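Abbfa_003403 (Acinetobacter baumannii, PDB 4ZXH) is a four-domain nonribosomal peptide synthetase that probably joins an activated amino acid to an upstream acyl group and releases the product. Local coordinates at residues Y219-V224 with G348-L353; H211-P216 with L353-M358; S343-G348 with L932-V937. All coordinates share one frame; numbering follows the deposited sequence.

Following the chain from its N terminus, residues 211-216 and 219-224 come first, both in the long loop between helix 197-205 and strand 229-235. Residues 343-358 then run from the end of helix 335-342 into strand 356-360. Interaction 1 brings 219-224 to 348-353, and the loop it closes is nested inside the one closed by interaction 2, which joins 211-216 to 353-358. Both remain within the condensation domain. Interaction 3 crosses them: 343-348 lies inside their loops, whereas 932-937 belongs to the C-terminal part of the adenylation domain. Gly348 is shared by interactions 1 and 3, Leu353 by 1 and 2, so one connecting loop serves all three.

Interaction 1. Residues Y219-V224 with G348-L353. With PNS (4'-phosphopantetheine), chain B.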
loop_
_atom_site.group_PDB
_atom_site.type_symbol
_atom_site.label_atom_id
_atom_site.label_comp_id
_atom_site.label_asym_id
_atom_site.label_seq_id
_atom_site.Cartn_x
_atom_site.Cartn_y
_atom_site.Cartn_z
ATOM N N TYR A 219 1.024 -8.981 -9.245
ATOM C CA TYR A 219 -0.174 -8.726 -8.462
ATOM C C TYR A 219 0.033 -7.464 -7.647
ATOM O O TYR A 219 1.170 -7.089 -7.376
ATOM C CB TYR A 219 -0.486 -9.920 -7.552
ATOM C CG TYR A 219 -0.370 -11.246 -8.264
ATOM C CD1 TYR A 219 -1.240 -11.572 -9.302
ATOM C CD2 TYR A 219 0.611 -12.173 -7.911
ATOM C CE1 TYR A 219 -1.134 -12.785 -9.977
ATOM C CE2 TYR A 219 0.718 -13.388 -8.588
ATOM C CZ TYR A 219 -0.160 -13.682 -9.621
ATOM O OH TYR A 219 -0.073 -14.876 -10.309
ATOM N N PRO A 220 -1.059 -6.791 -7.264
ATOM C CA PRO A 220 -0.934 -5.619 -6.389
ATOM C C PRO A 220 -0.460 -5.982 -4.974
ATOM O O PRO A 220 -0.935 -6.952 -4.367
ATOM C CB PRO A 220 -2.359 -5.053 -6.362
ATOM C CG PRO A 220 -3.236 -6.209 -6.704
ATOM C CD PRO A 220 -2.451 -7.020 -7.684
ATOM N N ARG A 221 0.479 -5.204 -4.456
ATOM C CA ARG A 221 1.033 -5.466 -3.138
ATOM C C ARG A 221 -0.027 -5.294 -2.035
ATOM O O ARG A 221 -0.692 -4.254 -1.949
ATOM C CB ARG A 221 2.232 -4.545 -2.885
ATOM C CG ARG A 221 3.038 -4.935 -1.683
ATOM C CD ARG A 221 4.052 -3.867 -1.321
ATOM N NE ARG A 221 5.027 -3.684 -2.383
ATOM C CZ ARG A 221 6.129 -4.414 -2.507
ATOM N NH1 ARG A 221 6.955 -4.178 -3.512
ATOM N NH2 ARG A 221 6.395 -5.382 -1.634
ATOM N N PRO A 222 -0.196 -6.319 -1.188
ATOM C CA PRO A 222 -1.142 -6.259 -0.061
ATOM C C PRO A 222 -0.755 -5.204 0.961
ATOM O O PRO A 222 0.434 -4.926 1.137
ATOM C CB PRO A 222 -1.058 -7.658 0.559
ATOM C CG PRO A 222 -0.512 -8.518 -0.534
ATOM C CD PRO A 222 0.425 -7.645 -1.320
ATOM N N ALA A 223 -1.748 -4.634 1.638
ATOM C CA ALA A 223 -1.478 -3.572 2.597
ATOM C C ALA A 223 -0.618 -4.077 3.756
ATOM O O ALA A 223 0.268 -3.364 4.235
ATOM C CB ALA A 223 -2.778 -2.979 3.102
ATOM N N VAL A 224 -0.865 -5.304 4.202
ATOM C CA VAL A 224 -0.041 -5.886 5.265
ATOM C C VAL A 224 0.567 -7.238 4.844
ATOM O O VAL A 224 -0.132 -8.163 4.450
ATOM C CB VAL A 224 -0.847 -6.045 6.586
ATOM C CG1 VAL A 224 0.016 -6.613 7.658
ATOM C CG2 VAL A 224 -1.366 -4.708 7.044
ATOM N N GLY A 348 3.689 -1.490 6.609
ATOM C CA GLY A 348 3.398 -2.885 6.898
ATOM C C GLY A 348 3.361 -3.813 5.699
ATOM O O GLY A 348 3.096 -5.014 5.830
ATOM N N SER A 349 3.649 -3.263 4.527
ATOM C CA SER A 349 3.590 -4.021 3.292
ATOM C C SER A 349 4.960 -4.519 2.857
ATOM O O SER A 349 5.060 -5.357 1.962
ATOM C CB SER A 349 3.014 -3.150 2.189
ATOM O OG SER A 349 3.948 -2.138 1.883
ATOM N N ILE A 350 6.008 -3.942 3.445
ATOM C CA ILE A 350 7.374 -4.251 3.054
ATOM C C ILE A 350 8.267 -4.396 4.264
ATOM O O ILE A 350 8.025 -3.805 5.312
ATOM C CB ILE A 350 8.000 -3.158 2.145
ATOM C CG1 ILE A 350 8.041 -1.803 2.875
ATOM C CG2 ILE A 350 7.251 -3.059 0.832
ATOM C CD1 ILE A 350 8.739 -0.697 2.114
ATOM N N ASN A 351 9.317 -5.185 4.117
ATOM C CA ASN A 351 10.373 -5.149 5.106
ATOM C C ASN A 351 11.159 -3.838 4.946
ATOM O O ASN A 351 11.485 -3.444 3.829
ATOM C CB ASN A 351 11.283 -6.364 4.964
ATOM C CG ASN A 351 12.399 -6.353 5.970
ATOM O OD1 ASN A 351 12.202 -6.705 7.135
ATOM N ND2 ASN A 351 13.579 -5.928 5.537
ATOM N N PRO A 352 11.427 -3.141 6.059
ATOM C CA PRO A 352 12.131 -1.850 6.059
ATOM C C PRO A 352 13.469 -1.885 5.323
ATOM O O PRO A 352 14.160 -2.895 5.450
ATOM C CB PRO A 352 12.358 -1.578 7.547
ATOM C CG PRO A 352 11.249 -2.295 8.225
ATOM C CD PRO A 352 10.963 -3.528 7.404
ATOM N N LEU A 353 13.810 -0.829 4.573
ATOM C CA LEU A 353 15.146 -0.664 3.952
ATOM C C LEU A 353 15.524 -1.625 2.817
ATOM O O LEU A 353 16.133 -1.205 1.828
ATOM C CB LEU A 353 16.245 -0.765 5.009
ATOM C CG LEU A 353 16.235 0.351 6.039
ATOM C CD1 LEU A 353 17.490 0.241 6.889
ATOM C CD2 LEU A 353 16.123 1.731 5.368
HETATM O O23 PNS B . 10.106 -1.312 12.258
HETATM P P24 PNS B . 10.942 -1.567 13.485
HETATM O O25 PNS B . 11.671 -0.407 14.108
HETATM O O27 PNS B . 12.041 -2.654 13.025
HETATM C C28 PNS B . 11.638 -3.887 12.438
HETATM C C29 PNS B . 12.872 -4.729 12.170
HETATM C C30 PNS B . 13.564 -4.892 13.525
HETATM C C31 PNS B . 13.780 -3.997 11.181
HETATM C C32 PNS B . 12.451 -6.072 11.555
HETATM O O33 PNS B . 11.485 -5.787 10.530
HETATM C C34 PNS B . 13.654 -6.820 11.013
HETATM O O35 PNS B . 14.580 -7.184 11.736
HETATM N N36 PNS B . 13.692 -7.094 9.716
HETATM C C37 PNS B . 14.802 -7.804 9.102
HETATM C C38 PNS B . 14.243 -9.077 8.469
HETATM C C39 PNS B . 15.271 -10.164 8.535
HETATM O O40 PNS B . 16.004 -10.274 9.507
HETATM N N41 PNS B . 15.292 -10.951 7.468
HETATM C C42 PNS B . 16.148 -12.085 7.215
HETATM C C43 PNS B . 15.916 -12.319 5.737
HETATM S S44 PNS B . 17.261 -11.523 4.846
#
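The loop that links helix 335-342 to strand 356-360 in the condensation domain makes two kinds of contact: at Ser349 and Ile350 it packs against Arg221, and at Asn351 it meets the phosphopantetheine arm of the carrier domain. The Arg221 side chain crosses that of Ile350 at about a right angle. A bend at chi3 (-63°) turns its guanidinium so that one face receives the Ile350 methyl CG2, which is offset toward the rim and lies 3.5 Å from Arg221 NH2. Closer to the backbone, Arg221 CD rests 3.6 Å from Ser349 OG. The charged end has its stronger partners outside the two segments: NH2 forms a salt bridge with Asp402, and NE is hydrogen-bonded to Tyr935 OH of the adenylation domain. Ser349 OG in turn is hydrogen-bonded to Asp347. The Pro222 carbonyl also meets the serine side chain, Pro222 O lying 3.3 Å from Ser349 CB. Farther on, Val224 CA directs a CH...O contact of 3.3 Å to Gly348 O. At the other end of the loop, Asn351 carries its carboxamide anti to the backbone N (chi1 180°), and there OD1 accepts a 3.0 Å hydrogen bond from the cofactor amide N36. Asn351 ND2 donates to Ala354 O, which supports the modelled orientation of the amide. Pro352 adds its CD, 3.9 Å from cofactor O33. Between 219-224 and 348-353 the contact is therefore one of van der Waals and CH...O approaches, while the Arg221 charge is directed to Asp402 and Tyr935. Residues 348-353 thus touch both a side chain tied to the adenylation domain and the arm that presumably presents the acceptor substrate.

Interaction 2. Residues H211-P216 with L353-M358; sequences HVHSIP and LAQIGM
The His213 imidazole and the Gln355 carboxamide cross obliquely, their planes 34° apart. One face of the imidazole has the Val212 methyl CG2 above it, offset toward the rim, and two groups lie at its edge in plane: the backbone N of Ile215 and Gln355 CB, the latter 3.9 Å from His213 CD2. Ile215 N donates to His213 ND1 over 3.0 Å, only 2° from the ring plane. With ND1 accepting, NE2 is left as the donor, and it is hydrogen-bonded to Asp402; together these two bonds fix the rotation of the ring. Ile356 CD1 approaches the ring obliquely, 3.7 Å from His213 CD2. All this sits where the loop after helix 197-205 passes the start of strand 356-360, an outer strand of the condensation domain's four-stranded mixed sheet. Backbone bonds to Ala279 and Asp402 hold the strand entrance, and Ile356 shares Leu267 of helix 255-271 with Ile215, the two CD1 methyls being 4.4 Å apart. Just ahead of the strand, a bend at chi2 (87°) carries the Gln355 amide back across the loop, almost at a right angle to Val212. There it bridges two backbone groups, though weakly: Gln355 OE1 accepts from His213 N at 3.3 Å, and Gln355 NE2 donates to His211 O at the same separation. The firmer partner of NE2 is Asn351 O. His211 O also accepts from a water 2.8 Å away, and that water takes the N-H of Leu353.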
loop_
_atom_site.group_PDB
_atom_site.type_symbol
_atom_site.label_atom_id
_atom_site.label_comp_id
_atom_site.label_asym_id
_atom_site.label_seq_id
_atom_site.Cartn_x
_atom_site.Cartn_y
_atom_site.Cartn_z
ATOM N N HIS A 211 12.612 3.742 -0.748
ATOM C CA HIS A 211 11.697 3.128 0.181
ATOM C C HIS A 211 11.373 1.702 -0.242
ATOM O O HIS A 211 11.307 0.804 0.599
ATOM C CB HIS A 211 10.436 3.984 0.255
ATOM C CG HIS A 211 9.361 3.425 1.122
ATOM N ND1 HIS A 211 9.310 3.655 2.481
ATOM C CD2 HIS A 211 8.278 2.666 0.821
ATOM C CE1 HIS A 211 8.239 3.060 2.980
ATOM N NE2 HIS A 211 7.599 2.450 1.994
ATOM N N VAL A 212 11.187 1.497 -1.544
ATOM C CA VAL A 212 10.854 0.180 -2.089
ATOM C C VAL A 212 11.436 0.049 -3.501
ATOM O O VAL A 212 11.623 1.050 -4.207
ATOM C CB VAL A 212 9.315 -0.059 -2.098
ATOM C CG1 VAL A 212 8.589 0.999 -2.910
ATOM C CG2 VAL A 212 8.982 -1.412 -2.638
ATOM N N HIS A 213 11.754 -1.179 -3.904
ATOM C CA HIS A 213 12.284 -1.440 -5.237
ATOM C C HIS A 213 11.208 -1.206 -6.276
ATOM O O HIS A 213 10.041 -1.072 -5.944
ATOM C CB HIS A 213 12.785 -2.867 -5.351
ATOM C CG HIS A 213 11.693 -3.883 -5.236
ATOM N ND1 HIS A 213 10.835 -4.175 -6.277
ATOM C CD2 HIS A 213 11.297 -4.651 -4.195
ATOM C CE1 HIS A 213 9.971 -5.094 -5.885
ATOM N NE2 HIS A 213 10.227 -5.396 -4.625
ATOM N N SER A 214 11.592 -1.211 -7.544
ATOM C CA SER A 214 10.637 -0.908 -8.598
ATOM C C SER A 214 10.599 -2.032 -9.608
ATOM O O SER A 214 10.515 -1.797 -10.812
ATOM C CB SER A 214 10.984 0.411 -9.283
ATOM O OG SER A 214 11.278 1.420 -8.327
ATOM N N ILE A 215 10.682 -3.258 -9.113
ATOM C CA ILE A 215 10.479 -4.410 -9.966
ATOM C C ILE A 215 8.992 -4.586 -10.237
ATOM O O ILE A 215 8.186 -4.599 -9.307
ATOM C CB ILE A 215 11.049 -5.677 -9.331
ATOM C CG1 ILE A 215 12.565 -5.545 -9.198
ATOM C CG2 ILE A 215 10.713 -6.901 -10.176
ATOM C CD1 ILE A 215 13.196 -6.632 -8.367
ATOM N N PRO A 216 8.614 -4.707 -11.516
ATOM C CA PRO A 216 7.196 -4.905 -11.852
ATOM C C PRO A 216 6.615 -6.159 -11.191
ATOM O O PRO A 216 7.194 -7.251 -11.297
ATOM C CB PRO A 216 7.208 -5.048 -13.376
ATOM C CG PRO A 216 8.485 -4.408 -13.800
ATOM C CD PRO A 216 9.469 -4.695 -12.713
ATOM N N LEU A 353 13.810 -0.829 4.573
ATOM C CA LEU A 353 15.146 -0.664 3.952
ATOM C C LEU A 353 15.524 -1.625 2.817
ATOM O O LEU A 353 16.133 -1.205 1.828
ATOM C CB LEU A 353 16.245 -0.765 5.009
ATOM C CG LEU A 353 16.235 0.351 6.039
ATOM C CD1 LEU A 353 17.490 0.241 6.889
ATOM C CD2 LEU A 353 16.123 1.731 5.368
ATOM N N ALA A 354 15.200 -2.905 2.967
ATOM C CA ALA A 354 15.512 -3.895 1.935
ATOM C C ALA A 354 14.392 -4.916 1.767
ATOM O O ALA A 354 13.851 -5.430 2.755
ATOM C CB ALA A 354 16.813 -4.611 2.266
ATOM N N GLN A 355 14.060 -5.225 0.520
ATOM C CA GLN A 355 13.039 -6.226 0.244
ATOM C C GLN A 355 13.570 -7.358 -0.634
ATOM O O GLN A 355 12.820 -8.234 -1.048
ATOM C CB GLN A 355 11.838 -5.578 -0.426
ATOM C CG GLN A 355 11.210 -4.456 0.392
ATOM C CD GLN A 355 11.848 -3.105 0.149
ATOM O OE1 GLN A 355 12.157 -2.741 -0.992
ATOM N NE2 GLN A 355 12.062 -2.352 1.227
ATOM N N ILE A 356 14.864 -7.301 -0.932
ATOM C CA ILE A 356 15.542 -8.273 -1.766
ATOM C C ILE A 356 16.702 -8.812 -0.957
ATOM O O ILE A 356 17.399 -8.038 -0.296
ATOM C CB ILE A 356 16.090 -7.656 -3.082
ATOM C CG1 ILE A 356 15.062 -6.739 -3.739
ATOM C CG2 ILE A 356 16.571 -8.755 -4.047
ATOM C CD1 ILE A 356 13.803 -7.431 -4.116
ATOM N N GLY A 357 16.934 -10.119 -1.008
ATOM C CA GLY A 357 18.022 -10.687 -0.232
ATOM C C GLY A 357 18.871 -11.673 -1.002
ATOM O O GLY A 357 18.454 -12.232 -2.019
ATOM N N MET A 358 20.088 -11.873 -0.519
ATOM C CA MET A 358 20.911 -12.939 -1.020
ATOM C C MET A 358 21.716 -13.591 0.097
ATOM O O MET A 358 22.493 -12.914 0.779
ATOM C CB MET A 358 21.849 -12.439 -2.095
ATOM C CG MET A 358 22.902 -13.481 -2.385
ATOM S SD MET A 358 23.942 -13.097 -3.762
ATOM C CE MET A 358 25.142 -14.395 -3.558
HETATM O O HOH W 1 11.931 1.143 3.289
#

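Interaction 3. Residues S343-G348 with L932-V937. With PNS (4'-phosphopantetheine), chain B.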
loop_
_atom_site.group_PDB
_atom_site.type_symbol
_atom_site.label_atom_id
_atom_site.label_comp_id
_atom_site.label_asym_id
_atom_site.label_seq_id
_atom_site.Cartn_x
_atom_site.Cartn_y
_atom_site.Cartn_z
ATOM N N SER A 343 15.579 5.575 10.247
ATOM C CA SER A 343 14.194 5.918 10.505
ATOM C C SER A 343 13.320 6.062 9.258
ATOM O O SER A 343 12.669 7.083 9.080
ATOM C CB SER A 343 14.123 7.198 11.330
ATOM O OG SER A 343 12.821 7.359 11.881
ATOM N N PRO A 344 13.247 5.013 8.432
ATOM C CA PRO A 344 12.394 5.089 7.244
ATOM C C PRO A 344 10.927 5.159 7.623
ATOM O O PRO A 344 10.591 4.900 8.778
ATOM C CB PRO A 344 12.698 3.777 6.511
ATOM C CG PRO A 344 13.060 2.810 7.624
ATOM C CD PRO A 344 13.727 3.641 8.694
ATOM N N LYS A 345 10.069 5.502 6.670
ATOM C CA LYS A 345 8.634 5.468 6.893
ATOM C C LYS A 345 8.219 4.032 7.110
ATOM O O LYS A 345 8.383 3.213 6.221
ATOM C CB LYS A 345 7.863 6.043 5.708
ATOM C CG LYS A 345 6.360 6.121 5.953
ATOM C CD LYS A 345 5.564 6.335 4.675
ATOM C CE LYS A 345 5.528 7.788 4.253
ATOM N NZ LYS A 345 4.870 7.865 2.928
ATOM N N ARG A 346 7.684 3.717 8.287
ATOM C CA ARG A 346 7.245 2.358 8.552
ATOM C C ARG A 346 6.021 2.038 7.695
ATOM O O ARG A 346 5.129 2.861 7.529
ATOM C CB ARG A 346 6.956 2.165 10.028
ATOM C CG ARG A 346 8.150 2.444 10.931
ATOM C CD ARG A 346 9.417 1.657 10.561
ATOM N NE ARG A 346 10.323 1.609 11.715
ATOM C CZ ARG A 346 11.051 2.641 12.140
ATOM N NH1 ARG A 346 10.998 3.800 11.494
ATOM N NH2 ARG A 346 11.838 2.521 13.201
ATOM N N ASP A 347 6.010 0.833 7.137
ATOM C CA ASP A 347 5.070 0.457 6.101
ATOM C C ASP A 347 4.878 -1.068 6.204
ATOM O O ASP A 347 5.788 -1.840 5.936
ATOM C CB ASP A 347 5.628 0.915 4.738
ATOM C CG ASP A 347 4.713 0.603 3.556
ATOM O OD1 ASP A 347 3.943 -0.382 3.600
ATOM O OD2 ASP A 347 4.810 1.340 2.546
ATOM N N GLY A 348 3.689 -1.490 6.609
ATOM C CA GLY A 348 3.398 -2.885 6.898
ATOM C C GLY A 348 3.361 -3.813 5.699
ATOM O O GLY A 348 3.096 -5.014 5.830
ATOM N N LEU A 932 -4.222 -0.063 1.471
ATOM C CA LEU A 932 -3.086 0.175 0.610
ATOM C C LEU A 932 -1.764 0.085 1.359
ATOM O O LEU A 932 -1.720 0.308 2.574
ATOM C CB LEU A 932 -3.232 1.539 -0.035
ATOM C CG LEU A 932 -4.293 1.567 -1.128
ATOM C CD1 LEU A 932 -4.429 2.962 -1.677
ATOM C CD2 LEU A 932 -3.890 0.610 -2.236
ATOM N N PRO A 933 -0.682 -0.254 0.642
ATOM C CA PRO A 933 0.645 -0.050 1.234
ATOM C C PRO A 933 0.790 1.416 1.551
ATOM O O PRO A 933 0.194 2.235 0.847
ATOM C CB PRO A 933 1.616 -0.475 0.130
ATOM C CG PRO A 933 0.827 -1.371 -0.728
ATOM C CD PRO A 933 -0.612 -0.919 -0.665
ATOM N N ALA A 934 1.561 1.744 2.577
ATOM C CA ALA A 934 1.682 3.116 3.032
ATOM C C ALA A 934 2.164 4.047 1.928
ATOM O O ALA A 934 1.716 5.189 1.838
ATOM C CB ALA A 934 2.604 3.189 4.212
ATOM N N TYR A 935 3.066 3.571 1.078
ATOM C CA TYR A 935 3.613 4.450 0.055
ATOM C C TYR A 935 2.601 4.745 -1.046
ATOM O O TYR A 935 2.819 5.637 -1.852
ATOM C CB TYR A 935 4.905 3.870 -0.545
ATOM C CG TYR A 935 4.780 2.571 -1.312
ATOM C CD1 TYR A 935 4.969 1.339 -0.678
ATOM C CD2 TYR A 935 4.516 2.570 -2.681
ATOM C CE1 TYR A 935 4.877 0.141 -1.383
ATOM C CE2 TYR A 935 4.421 1.376 -3.391
ATOM C CZ TYR A 935 4.603 0.166 -2.737
ATOM O OH TYR A 935 4.498 -1.012 -3.446
ATOM N N MET A 936 1.483 4.026 -1.067
ATOM C CA MET A 936 0.457 4.285 -2.072
ATOM C C MET A 936 -0.748 5.094 -1.540
ATOM O O MET A 936 -1.763 5.243 -2.228
ATOM C CB MET A 936 0.000 2.956 -2.677
ATOM C CG MET A 936 1.115 2.312 -3.485
ATOM S SD MET A 936 0.810 0.658 -4.116
ATOM C CE MET A 936 -0.403 1.010 -5.388
ATOM N N VAL A 937 -0.632 5.623 -0.324
ATOM C CA VAL A 937 -1.708 6.417 0.259
ATOM C C VAL A 937 -1.548 7.894 -0.062
ATOM O O VAL A 937 -0.557 8.502 0.345
ATOM C CB VAL A 937 -1.764 6.275 1.775
ATOM C CG1 VAL A 937 -2.829 7.228 2.343
ATOM C CG2 VAL A 937 -2.032 4.838 2.157
HETATM O O23 PNS B . 10.106 -1.312 12.258
HETATM P P24 PNS B . 10.942 -1.567 13.485
HETATM O O25 PNS B . 11.671 -0.407 14.108
HETATM O O27 PNS B . 12.041 -2.654 13.025
HETATM C C28 PNS B . 11.638 -3.887 12.438
HETATM C C29 PNS B . 12.872 -4.729 12.170
HETATM C C30 PNS B . 13.564 -4.892 13.525
HETATM C C31 PNS B . 13.780 -3.997 11.181
HETATM C C32 PNS B . 12.451 -6.072 11.555
HETATM O O33 PNS B . 11.485 -5.787 10.530
HETATM C C34 PNS B . 13.654 -6.820 11.013
HETATM O O35 PNS B . 14.580 -7.184 11.736
HETATM N N36 PNS B . 13.692 -7.094 9.716
HETATM C C37 PNS B . 14.802 -7.804 9.102
HETATM C C38 PNS B . 14.243 -9.077 8.469
HETATM C C39 PNS B . 15.271 -10.164 8.535
HETATM O O40 PNS B . 16.004 -10.274 9.507
HETATM N N41 PNS B . 15.292 -10.951 7.468
HETATM C C42 PNS B . 16.148 -12.085 7.215
HETATM C C43 PNS B . 15.916 -12.319 5.737
HETATM S S44 PNS B . 17.261 -11.523 4.846
#
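Asp347 OD2 is gripped by two donors, the backbone N of Tyr935 at 3.2 Å and NE2 of His211. The Tyr935 N-H reaches it from above the carboxylate plane, 40° out of it. This carboxylate marks a domain interface: Asp347 belongs to the condensation domain, and the 3-10 segment 934-936 it meets lies in the C-terminal part of the adenylation domain. Its CG lies opposite the backbone N (chi1 -179°), which extends Asp347 to the start of that short turn, where backbone N-H groups are available for binding. Ala934 N gives OD1 a weak bond of 3.4 Å, and Ser349 OG supplies a further partner to the same oxygen. Both carboxylate oxygens are thus occupied, in a setting that would probably favour the negative charge. Beside them the Tyr935 ring brings its edge, CD1 standing 3.2 Å from Asp347 OD2, with ring and carboxylate planes 42° apart. The aliphatic part of Lys345 borders the contact, its CD 4.3 Å from Ala934 CB. The neighbouring Arg346 points its CB away from 932-937 and serves the carrier domain instead: its NE donates to cofactor phosphate oxygen O23 at 3.0 Å, in the guanidinium plane. Arg346 NH2 reaches O25 of the same phosphate at 3.1 Å, so two corners of one guanidinium hold the anion. The third, Arg346 NH1, donates over 3.0 Å to Pro344 O, lying in the plane of that carbonyl.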